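PDB 4WOD: taurocyamine kinase from Schistosoma mansoni, which catalyses the reversible transfer of phosphate between ATP and taurocyamine, using magnesium as cofactor. Local coordinates for residues Q36-S41 with Y70-D75; L61-D66 with T266-N271; R126-F131 with L254-N259. The protein carries 4 engineered substitutions. One frame throughout, in Å; residues are numbered along the deposited sequence.

Contact 1 of 3, residues Q36-S41 with Y70-D75; sequences QATKTS and YETFRD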
loop_
_atom_site.group_PDB
_atom_site.type_symbol
_atom_site.label_atom_id
_atom_site.label_comp_id
_atom_site.label_asym_id
_atom_site.label_seq_id
_atom_site.Cartn_x
_atom_site.Cartn_y
_atom_site.Cartn_z
ATOM N N GLN A 36 -7.319 -32.804 -17.016
ATOM C CA GLN A 36 -8.777 -32.871 -16.855
ATOM C C GLN A 36 -9.304 -34.291 -16.599
ATOM O O GLN A 36 -10.443 -34.446 -16.166
ATOM C CB GLN A 36 -9.478 -32.279 -18.079
ATOM C CG GLN A 36 -9.026 -32.893 -19.370
ATOM C CD GLN A 36 -9.804 -32.383 -20.569
ATOM O OE1 GLN A 36 -10.661 -31.498 -20.449
ATOM N NE2 GLN A 36 -9.519 -32.954 -21.737
ATOM N N ALA A 37 -8.485 -35.313 -16.859
ATOM C CA ALA A 37 -8.879 -36.689 -16.581
ATOM C C ALA A 37 -8.026 -37.306 -15.480
ATOM O O ALA A 37 -8.247 -38.453 -15.091
ATOM C CB ALA A 37 -8.805 -37.559 -17.857
ATOM N N THR A 38 -7.067 -36.550 -14.961
ATOM C CA THR A 38 -6.159 -37.093 -13.954
ATOM C C THR A 38 -6.778 -37.145 -12.546
ATOM O O THR A 38 -7.454 -36.199 -12.107
ATOM C CB THR A 38 -4.860 -36.276 -13.929
ATOM O OG1 THR A 38 -4.340 -36.205 -15.258
ATOM C CG2 THR A 38 -3.823 -36.922 -13.011
ATOM N N LYS A 39 -6.550 -38.264 -11.853
ATOM C CA LYS A 39 -6.984 -38.442 -10.466
ATOM C C LYS A 39 -5.783 -38.612 -9.521
ATOM O O LYS A 39 -4.799 -39.264 -9.867
ATOM C CB LYS A 39 -7.902 -39.668 -10.317
ATOM C CG LYS A 39 -8.924 -39.878 -11.426
ATOM C CD LYS A 39 -9.936 -38.780 -11.431
ATOM C CE LYS A 39 -11.194 -39.184 -12.206
ATOM N NZ LYS A 39 -10.935 -39.494 -13.644
ATOM N N THR A 40 -5.874 -38.057 -8.313
ATOM C CA THR A 40 -4.840 -38.309 -7.309
ATOM C C THR A 40 -4.902 -39.759 -6.845
ATOM O O THR A 40 -5.794 -40.513 -7.239
ATOM C CB THR A 40 -4.998 -37.410 -6.072
ATOM O OG1 THR A 40 -6.142 -37.841 -5.328
ATOM C CG2 THR A 40 -5.168 -35.942 -6.495
ATOM N N SER A 41 -3.999 -40.139 -5.953
ATOM C CA SER A 41 -4.039 -41.500 -5.438
ATOM C C SER A 41 -5.238 -41.714 -4.507
ATOM O O SER A 41 -5.609 -42.848 -4.218
ATOM C CB SER A 41 -2.734 -41.824 -4.712
ATOM O OG SER A 41 -2.463 -40.820 -3.749
ATOM N N TYR A 70 -0.926 -31.765 -4.524
ATOM C CA TYR A 70 0.217 -30.922 -4.813
ATOM C C TYR A 70 1.180 -31.634 -5.759
ATOM O O TYR A 70 1.721 -31.012 -6.669
ATOM C CB TYR A 70 0.914 -30.491 -3.515
ATOM C CG TYR A 70 0.026 -29.596 -2.663
ATOM C CD1 TYR A 70 -0.179 -28.272 -3.016
ATOM C CD2 TYR A 70 -0.622 -30.079 -1.536
ATOM C CE1 TYR A 70 -0.984 -27.450 -2.279
ATOM C CE2 TYR A 70 -1.437 -29.254 -0.776
ATOM C CZ TYR A 70 -1.611 -27.942 -1.150
ATOM O OH TYR A 70 -2.416 -27.100 -0.416
ATOM N N GLU A 71 1.361 -32.937 -5.571
ATOM C CA GLU A 71 2.186 -33.720 -6.480
ATOM C C GLU A 71 1.482 -34.026 -7.811
ATOM O O GLU A 71 2.076 -33.853 -8.884
ATOM C CB GLU A 71 2.613 -35.021 -5.813
ATOM C CG GLU A 71 3.430 -35.944 -6.706
ATOM C CD GLU A 71 4.668 -35.275 -7.311
ATOM O OE1 GLU A 71 5.039 -35.658 -8.441
ATOM O OE2 GLU A 71 5.271 -34.382 -6.666
ATOM N N THR A 72 0.211 -34.422 -7.741
ATOM C CA THR A 72 -0.520 -34.914 -8.922
ATOM C C THR A 72 -0.753 -33.800 -9.931
ATOM O O THR A 72 -0.593 -33.996 -11.141
ATOM C CB THR A 72 -1.866 -35.542 -8.519
ATOM O OG1 THR A 72 -1.633 -36.536 -7.515
ATOM C CG2 THR A 72 -2.579 -36.196 -9.746
ATOM N N PHE A 73 -1.104 -32.615 -9.442
ATOM C CA PHE A 73 -1.257 -31.461 -10.341
ATOM C C PHE A 73 -0.149 -30.431 -10.128
ATOM O O PHE A 73 -0.381 -29.218 -10.064
ATOM C CB PHE A 73 -2.644 -30.845 -10.155
ATOM C CG PHE A 73 -3.747 -31.872 -10.070
ATOM C CD1 PHE A 73 -4.116 -32.608 -11.195
ATOM C CD2 PHE A 73 -4.417 -32.101 -8.877
ATOM C CE1 PHE A 73 -5.139 -33.548 -11.133
ATOM C CE2 PHE A 73 -5.443 -33.052 -8.800
ATOM C CZ PHE A 73 -5.806 -33.776 -9.936
ATOM N N ARG A 74 1.084 -30.927 -10.067
ATOM C CA ARG A 74 2.230 -30.087 -9.713
ATOM C C ARG A 74 2.495 -28.848 -10.582
ATOM O O ARG A 74 2.900 -27.817 -10.062
ATOM C CB ARG A 74 3.495 -30.928 -9.705
ATOM C CG ARG A 74 4.674 -30.140 -9.199
ATOM C CD ARG A 74 5.563 -30.954 -8.326
ATOM N NE ARG A 74 6.873 -30.333 -8.242
ATOM C CZ ARG A 74 7.978 -31.009 -7.966
ATOM N NH1 ARG A 74 7.905 -32.319 -7.746
ATOM N NH2 ARG A 74 9.141 -30.382 -7.924
ATOM N N ASP A 75 2.294 -28.948 -11.894
ATOM C CA ASP A 75 2.579 -27.810 -12.776
ATOM C C ASP A 75 1.720 -26.610 -12.388
ATOM O O ASP A 75 2.137 -25.457 -12.527
ATOM C CB ASP A 75 2.322 -28.147 -14.254
ATOM C CG ASP A 75 3.213 -29.249 -14.785
ATOM O OD1 ASP A 75 4.216 -29.620 -14.132
ATOM O OD2 ASP A 75 2.903 -29.738 -15.888
#
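In the N-terminal phosphagen kinase domain of the first repeat, T38 and T40 of the loop after helix 29-35 pack against T72 and F73. T38 and T72 run past each other in opposite directions, and their CG2 methyls meet at 3.6 Å. A chi1 of -53° in each puts OG1 beside the backbone N and CG2 anti to it, which turns the methyls to one another. T72 CG2 also lies 3.8 Å from K39 O. T72 OG1 packs on T40, 3.7 Å from both T40 CA and T40 CG2. F73 marks the joint between two helices. It is the first residue to leave helical angles after helix 69-72, and it stands at the N-cap position of helix 74-84. Its ring reaches back to the loop. T38 O sits at the ring edge, near the plane, 3.6 Å from F73 CZ. T40 CG2 approaches F73 CE2 at 3.7 Å, with the two side chains crossing at about a right angle. Y35 adds an edge-to-face ring contact to F73. T72 OG1 is hydrogen-bonded to N68 O, just before the helix, and T40 OG1 bonds D66 and the backbone N of L42 and G44.

Contact 2 of 3, residues L61-D66 with T266-N271; sequences LPRSCD and TFCPSN. With ARG (arginine), chain B.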
loop_
_atom_site.group_PDB
_atom_site.type_symbol
_atom_site.label_atom_id
_atom_site.label_comp_id
_atom_site.label_asym_id
_atom_site.label_seq_id
_atom_site.Cartn_x
_atom_site.Cartn_y
_atom_site.Cartn_z
ATOM N N LEU A 61 -6.724 -18.227 -3.662
ATOM C CA LEU A 61 -6.056 -19.520 -3.833
ATOM C C LEU A 61 -7.018 -20.673 -4.124
ATOM O O LEU A 61 -8.185 -20.611 -3.769
ATOM C CB LEU A 61 -5.251 -19.847 -2.572
ATOM C CG LEU A 61 -4.077 -18.909 -2.298
ATOM C CD1 LEU A 61 -3.382 -19.279 -1.002
ATOM C CD2 LEU A 61 -3.095 -18.925 -3.451
ATOM N N PRO A 62 -6.524 -21.735 -4.787
ATOM C CA PRO A 62 -7.337 -22.954 -4.847
ATOM C C PRO A 62 -7.324 -23.637 -3.483
ATOM O O PRO A 62 -6.718 -23.112 -2.536
ATOM C CB PRO A 62 -6.617 -23.824 -5.885
ATOM C CG PRO A 62 -5.139 -23.344 -5.805
ATOM C CD PRO A 62 -5.265 -21.847 -5.546
ATOM N N ARG A 63 -7.937 -24.806 -3.382
ATOM C CA ARG A 63 -7.676 -25.641 -2.219
ATOM C C ARG A 63 -7.161 -26.968 -2.741
ATOM O O ARG A 63 -6.761 -27.059 -3.897
ATOM C CB ARG A 63 -8.933 -25.782 -1.343
ATOM C CG ARG A 63 -9.479 -24.419 -0.818
ATOM C CD ARG A 63 -8.520 -23.745 0.216
ATOM N NE ARG A 63 -9.057 -22.521 0.836
ATOM C CZ ARG A 63 -8.984 -21.303 0.311
ATOM N NH1 ARG A 63 -8.407 -21.103 -0.872
ATOM N NH2 ARG A 63 -9.495 -20.264 0.972
ATOM N N SER A 64 -7.145 -28.000 -1.912
ATOM C CA SER A 64 -6.649 -29.283 -2.384
ATOM C C SER A 64 -7.635 -30.382 -2.048
ATOM O O SER A 64 -8.112 -30.472 -0.920
ATOM C CB SER A 64 -5.264 -29.588 -1.796
ATOM O OG SER A 64 -5.224 -29.329 -0.408
ATOM N N CYS A 65 -7.939 -31.198 -3.052
ATOM C CA CYS A 65 -8.838 -32.332 -2.900
ATOM C C CYS A 65 -8.324 -33.345 -1.875
ATOM O O CYS A 65 -9.106 -34.008 -1.194
ATOM C CB CYS A 65 -9.047 -33.004 -4.261
ATOM S SG CYS A 65 -7.542 -33.550 -5.144
ATOM N N ASP A 66 -7.004 -33.466 -1.785
ATOM C CA ASP A 66 -6.346 -34.306 -0.784
ATOM C C ASP A 66 -4.865 -33.953 -0.822
ATOM O O ASP A 66 -4.444 -33.160 -1.659
ATOM C CB ASP A 66 -6.554 -35.800 -1.064
ATOM C CG ASP A 66 -6.069 -36.211 -2.447
ATOM O OD1 ASP A 66 -4.843 -36.287 -2.668
ATOM O OD2 ASP A 66 -6.925 -36.480 -3.315
ATOM N N THR A 266 -1.005 -28.780 3.858
ATOM C CA THR A 266 -2.252 -28.264 4.417
ATOM C C THR A 266 -3.295 -28.184 3.324
ATOM O O THR A 266 -2.945 -28.253 2.149
ATOM C CB THR A 266 -2.066 -26.866 5.049
ATOM O OG1 THR A 266 -1.362 -26.021 4.117
ATOM C CG2 THR A 266 -1.274 -27.007 6.361
ATOM N N PHE A 267 -4.558 -28.036 3.720
ATOM C CA PHE A 267 -5.684 -27.929 2.767
ATOM C C PHE A 267 -5.567 -26.681 1.889
ATOM O O PHE A 267 -5.805 -26.726 0.677
ATOM C CB PHE A 267 -7.007 -27.930 3.539
ATOM C CG PHE A 267 -8.244 -27.818 2.677
ATOM C CD1 PHE A 267 -8.609 -28.824 1.803
ATOM C CD2 PHE A 267 -9.072 -26.708 2.789
ATOM C CE1 PHE A 267 -9.775 -28.717 1.034
ATOM C CE2 PHE A 267 -10.230 -26.603 2.035
ATOM C CZ PHE A 267 -10.574 -27.606 1.155
ATOM N N CYS A 268 -5.196 -25.566 2.498
ATOM C CA CYS A 268 -5.001 -24.334 1.739
ATOM C C CYS A 268 -3.515 -24.088 1.564
ATOM O O CYS A 268 -2.747 -24.244 2.523
ATOM C CB CYS A 268 -5.665 -23.151 2.439
ATOM S SG CYS A 268 -5.409 -21.575 1.617
ATOM N N PRO A 269 -3.095 -23.725 0.338
ATOM C CA PRO A 269 -1.679 -23.480 0.039
ATOM C C PRO A 269 -1.040 -22.358 0.844
ATOM O O PRO A 269 0.186 -22.354 0.940
ATOM C CB PRO A 269 -1.685 -23.115 -1.452
ATOM C CG PRO A 269 -2.893 -23.826 -2.004
ATOM C CD PRO A 269 -3.926 -23.733 -0.887
ATOM N N SER A 270 -1.826 -21.438 1.397
ATOM C CA SER A 270 -1.248 -20.312 2.138
ATOM C C SER A 270 -0.549 -20.742 3.430
ATOM O O SER A 270 0.346 -20.040 3.923
ATOM C CB SER A 270 -2.326 -19.268 2.455
ATOM O OG SER A 270 -3.301 -19.786 3.340
ATOM N N ASN A 271 -0.956 -21.885 3.972
ATOM C CA ASN A 271 -0.438 -22.387 5.251
ATOM C C ASN A 271 0.538 -23.554 5.152
ATOM O O ASN A 271 0.676 -24.314 6.104
ATOM C CB ASN A 271 -1.597 -22.813 6.148
ATOM C CG ASN A 271 -2.342 -21.628 6.724
ATOM O OD1 ASN A 271 -1.732 -20.684 7.227
ATOM N ND2 ASN A 271 -3.662 -21.663 6.640
HETATM N N ARG B . -5.292 -16.593 0.682
HETATM C CA ARG B . -6.425 -17.477 0.710
HETATM C C ARG B . -7.519 -17.253 -0.317
HETATM O O ARG B . -7.991 -16.103 -0.495
HETATM C CB ARG B . -6.992 -17.561 2.080
HETATM C CG ARG B . -6.244 -18.519 2.942
HETATM C CD ARG B . -7.167 -19.654 3.203
HETATM N NE ARG B . -6.531 -20.624 4.043
HETATM C CZ ARG B . -7.096 -21.129 5.102
HETATM N NH1 ARG B . -6.467 -22.010 5.821
HETATM N NH2 ARG B . -8.286 -20.724 5.449
HETATM O OXT ARG B . -7.781 -18.321 -0.889
#
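L61 and R63 from the N-terminal domain meet C268, P269 and S270 of the catalytic domain beside the bound arginine. The ligand's carboxylate oxygen OXT accepts hydrogen bonds from L61 N at 3.0 Å and from R63 NH1 at 2.9 Å. A weak third bond comes from R63 NH2 at 3.2 Å. L60 N and E222 OE1 also bond the ligand.

Further hydrogen bonds lie within and between the loops. R63 NH1 also donates to P62 O at 3.1 Å, nearly straight at 163°. P62 O lies in the guanidinium plane, but the donor stands above the carbonyl plane. S64 OG donates to F267 O at 2.9 Å and so ties the two loops. On the catalytic side, C268 O accepts from T266 OG1 and N271 N, which reach it from opposite faces.

Packing contacts lie alongside. R63 CB makes a CH-pi contact over the F267 face, 3.8 Å from the centroid. The R63 chain bends at chi2 (-68°) and carries CD past C268 CB, leaving its guanidinium nearly perpendicular to the ring. L61 CD1 touches S270 CB at 3.6 Å. P269 CD makes a carbon-to-oxygen contact with P62 O at 3.3 Å.

C268 is the predicted active-site residue. Because R63 bonds both OXT and P62 O, its guanidinium is fixed in rotation. The chemistry is consistent with a pocket that binds the anionic end of a guanidino substrate, here the carboxylate of arginine.

Contact 3 of 3, residues R126-F131 with L254-N259; sequences RTVEGF and LKFAFN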
loop_
_atom_site.group_PDB
_atom_site.type_symbol
_atom_site.label_atom_id
_atom_site.label_comp_id
_atom_site.label_asym_id
_atom_site.label_seq_id
_atom_site.Cartn_x
_atom_site.Cartn_y
_atom_site.Cartn_z
ATOM N N ARG A 126 -1.861 -29.675 10.836
ATOM C CA ARG A 126 -1.252 -30.885 10.308
ATOM C C ARG A 126 -2.247 -31.696 9.493
ATOM O O ARG A 126 -3.450 -31.706 9.778
ATOM C CB ARG A 126 -0.703 -31.776 11.428
ATOM C CG ARG A 126 0.448 -31.176 12.237
ATOM C CD ARG A 126 1.717 -31.061 11.399
ATOM N NE ARG A 126 2.904 -30.767 12.207
ATOM C CZ ARG A 126 3.421 -29.550 12.356
ATOM N NH1 ARG A 126 2.832 -28.504 11.765
ATOM N NH2 ARG A 126 4.513 -29.375 13.101
ATOM N N THR A 127 -1.712 -32.371 8.487
ATOM C CA THR A 127 -2.423 -33.364 7.706
ATOM C C THR A 127 -1.977 -34.739 8.160
ATOM O O THR A 127 -0.777 -35.002 8.222
ATOM C CB THR A 127 -2.117 -33.233 6.223
ATOM O OG1 THR A 127 -2.514 -31.940 5.752
ATOM C CG2 THR A 127 -2.807 -34.361 5.426
ATOM N N VAL A 128 -2.923 -35.608 8.482
ATOM C CA VAL A 128 -2.580 -36.991 8.828
ATOM C C VAL A 128 -2.465 -37.837 7.539
ATOM O O VAL A 128 -3.389 -37.860 6.719
ATOM C CB VAL A 128 -3.633 -37.611 9.804
ATOM C CG1 VAL A 128 -3.356 -39.088 10.042
ATOM C CG2 VAL A 128 -3.673 -36.838 11.140
ATOM N N GLU A 129 -1.325 -38.504 7.349
ATOM C CA GLU A 129 -1.137 -39.388 6.185
ATOM C C GLU A 129 -2.230 -40.438 6.054
ATOM O O GLU A 129 -2.700 -40.986 7.056
ATOM C CB GLU A 129 0.203 -40.112 6.261
ATOM C CG GLU A 129 1.397 -39.242 5.965
ATOM C CD GLU A 129 2.696 -40.011 6.060
ATOM O OE1 GLU A 129 2.732 -41.046 6.776
ATOM O OE2 GLU A 129 3.674 -39.586 5.402
ATOM N N GLY A 130 -2.607 -40.727 4.815
ATOM C CA GLY A 130 -3.524 -41.802 4.518
ATOM C C GLY A 130 -4.968 -41.354 4.410
ATOM O O GLY A 130 -5.842 -42.177 4.166
ATOM N N PHE A 131 -5.238 -40.061 4.612
ATOM C CA PHE A 131 -6.622 -39.580 4.601
ATOM C C PHE A 131 -6.743 -38.390 3.674
ATOM O O PHE A 131 -5.830 -37.593 3.598
ATOM C CB PHE A 131 -7.102 -39.151 5.997
ATOM C CG PHE A 131 -7.180 -40.271 6.989
ATOM C CD1 PHE A 131 -8.375 -40.958 7.189
ATOM C CD2 PHE A 131 -6.060 -40.633 7.723
ATOM C CE1 PHE A 131 -8.462 -41.980 8.113
ATOM C CE2 PHE A 131 -6.133 -41.670 8.656
ATOM C CZ PHE A 131 -7.333 -42.343 8.846
ATOM N N LEU A 254 0.797 -39.793 15.641
ATOM C CA LEU A 254 0.225 -39.523 14.329
ATOM C C LEU A 254 1.341 -39.278 13.336
ATOM O O LEU A 254 2.317 -38.585 13.636
ATOM C CB LEU A 254 -0.719 -38.306 14.379
ATOM C CG LEU A 254 -1.840 -38.357 15.421
ATOM C CD1 LEU A 254 -2.413 -36.965 15.711
ATOM C CD2 LEU A 254 -2.943 -39.280 14.941
ATOM N N LYS A 255 1.186 -39.868 12.158
ATOM C CA LYS A 255 2.065 -39.630 11.041
ATOM C C LYS A 255 1.540 -38.423 10.286
ATOM O O LYS A 255 0.442 -38.481 9.718
ATOM C CB LYS A 255 2.117 -40.844 10.104
ATOM C CG LYS A 255 2.447 -42.173 10.765
ATOM C CD LYS A 255 2.282 -43.324 9.762
ATOM C CE LYS A 255 2.875 -44.630 10.272
ATOM N NZ LYS A 255 4.351 -44.549 10.469
ATOM N N PHE A 256 2.318 -37.340 10.266
ATOM C CA PHE A 256 1.904 -36.134 9.547
ATOM C C PHE A 256 2.574 -36.052 8.181
ATOM O O PHE A 256 3.743 -36.422 8.020
ATOM C CB PHE A 256 2.221 -34.880 10.353
ATOM C CG PHE A 256 1.554 -34.827 11.702
ATOM C CD1 PHE A 256 0.200 -35.117 11.849
ATOM C CD2 PHE A 256 2.280 -34.461 12.825
ATOM C CE1 PHE A 256 -0.408 -35.061 13.086
ATOM C CE2 PHE A 256 1.677 -34.395 14.062
ATOM C CZ PHE A 256 0.325 -34.704 14.197
ATOM N N ALA A 257 1.826 -35.561 7.199
ATOM C CA ALA A 257 2.315 -35.439 5.830
ATOM C C ALA A 257 3.282 -34.273 5.683
ATOM O O ALA A 257 2.929 -33.131 5.977
ATOM C CB ALA A 257 1.140 -35.272 4.860
ATOM N N PHE A 258 4.499 -34.568 5.228
ATOM C CA PHE A 258 5.541 -33.566 5.051
ATOM C C PHE A 258 6.413 -33.949 3.865
ATOM O O PHE A 258 6.766 -35.105 3.724
ATOM C CB PHE A 258 6.381 -33.453 6.342
ATOM C CG PHE A 258 7.535 -32.463 6.274
ATOM C CD1 PHE A 258 7.476 -31.254 6.978
ATOM C CD2 PHE A 258 8.700 -32.760 5.579
ATOM C CE1 PHE A 258 8.551 -30.348 6.946
ATOM C CE2 PHE A 258 9.768 -31.855 5.531
ATOM C CZ PHE A 258 9.696 -30.653 6.216
ATOM N N ASN A 259 6.770 -32.997 3.010
ATOM C CA ASN A 259 7.855 -33.268 2.064
ATOM C C ASN A 259 8.808 -32.076 1.970
ATOM O O ASN A 259 8.463 -30.945 2.356
ATOM C CB ASN A 259 7.315 -33.690 0.675
ATOM C CG ASN A 259 6.736 -32.535 -0.160
ATOM O OD1 ASN A 259 7.310 -31.454 -0.251
ATOM N ND2 ASN A 259 5.616 -32.808 -0.838
HETATM O O HOH W 1 0.977 -31.778 7.417
HETATM O O HOH W 2 5.116 -37.377 4.794
#
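V128 and F256 form a single antiparallel bridge, a non-hydrogen-bonded pair with CA atoms 4.6 Å apart. It is flanked by two bonds, A257 N to T127 O at 2.9 Å and E129 N to K255 O at 3.0 Å. Water 1 extends the link by joining T127 N to A257 O.

The F256 ring lies against the R126 chain. R126 CG sits over the ring centre at 3.7 Å, only 6° off the normal, while L254 O lies over the opposite face. A bend at chi2 (-69°) lays the methylenes of R126 across the ring. Its guanidinium then stands almost perpendicular to the ring, with F256 CD2 at the guanidinium edge, and makes a cation-pi contact with F264.

The bridge joins the end of central sheet strand 117-126 to the chain at the small antiparallel pair 258-259/263-264. The type II turn V128-F131 starts at the bridge residue itself, with G130 at positive phi.

V128 CG2 reaches the F256 ring edge, 4.2 Å from CE1. T127 CB packs on A257 CB at 4.1 Å, and T127 OG1 bonds I265 O. At the solvent-exposed side, E129 OE1 comes within 3.4 Å of K255 CB. Water 2 donates to E129 OE2 and accepts from F258 N.

How the contacts relate
All three contacts lie in the first repeat. Contact 1 belongs to the N-terminal domain, contact 3 to the catalytic domain, and contact 2 joins the two at the ligand pocket. Contact 2 is about 14 Å, centre to centre, from each of the others; contacts 1 and 3 are about 18 Å apart and do not touch. Along the chain, the segments of contacts 1 and 2 alternate, contact 1 closes before contact 3 opens, and contact 3 is nested within the loop that contact 2 closes. A probable hydrogen bond from Y70 OH to T266 O ties contact 1 to contact 2. T127 packs against T266, linking contact 3. Contact 2 thus brings loops of both domains together at the ligand pocket.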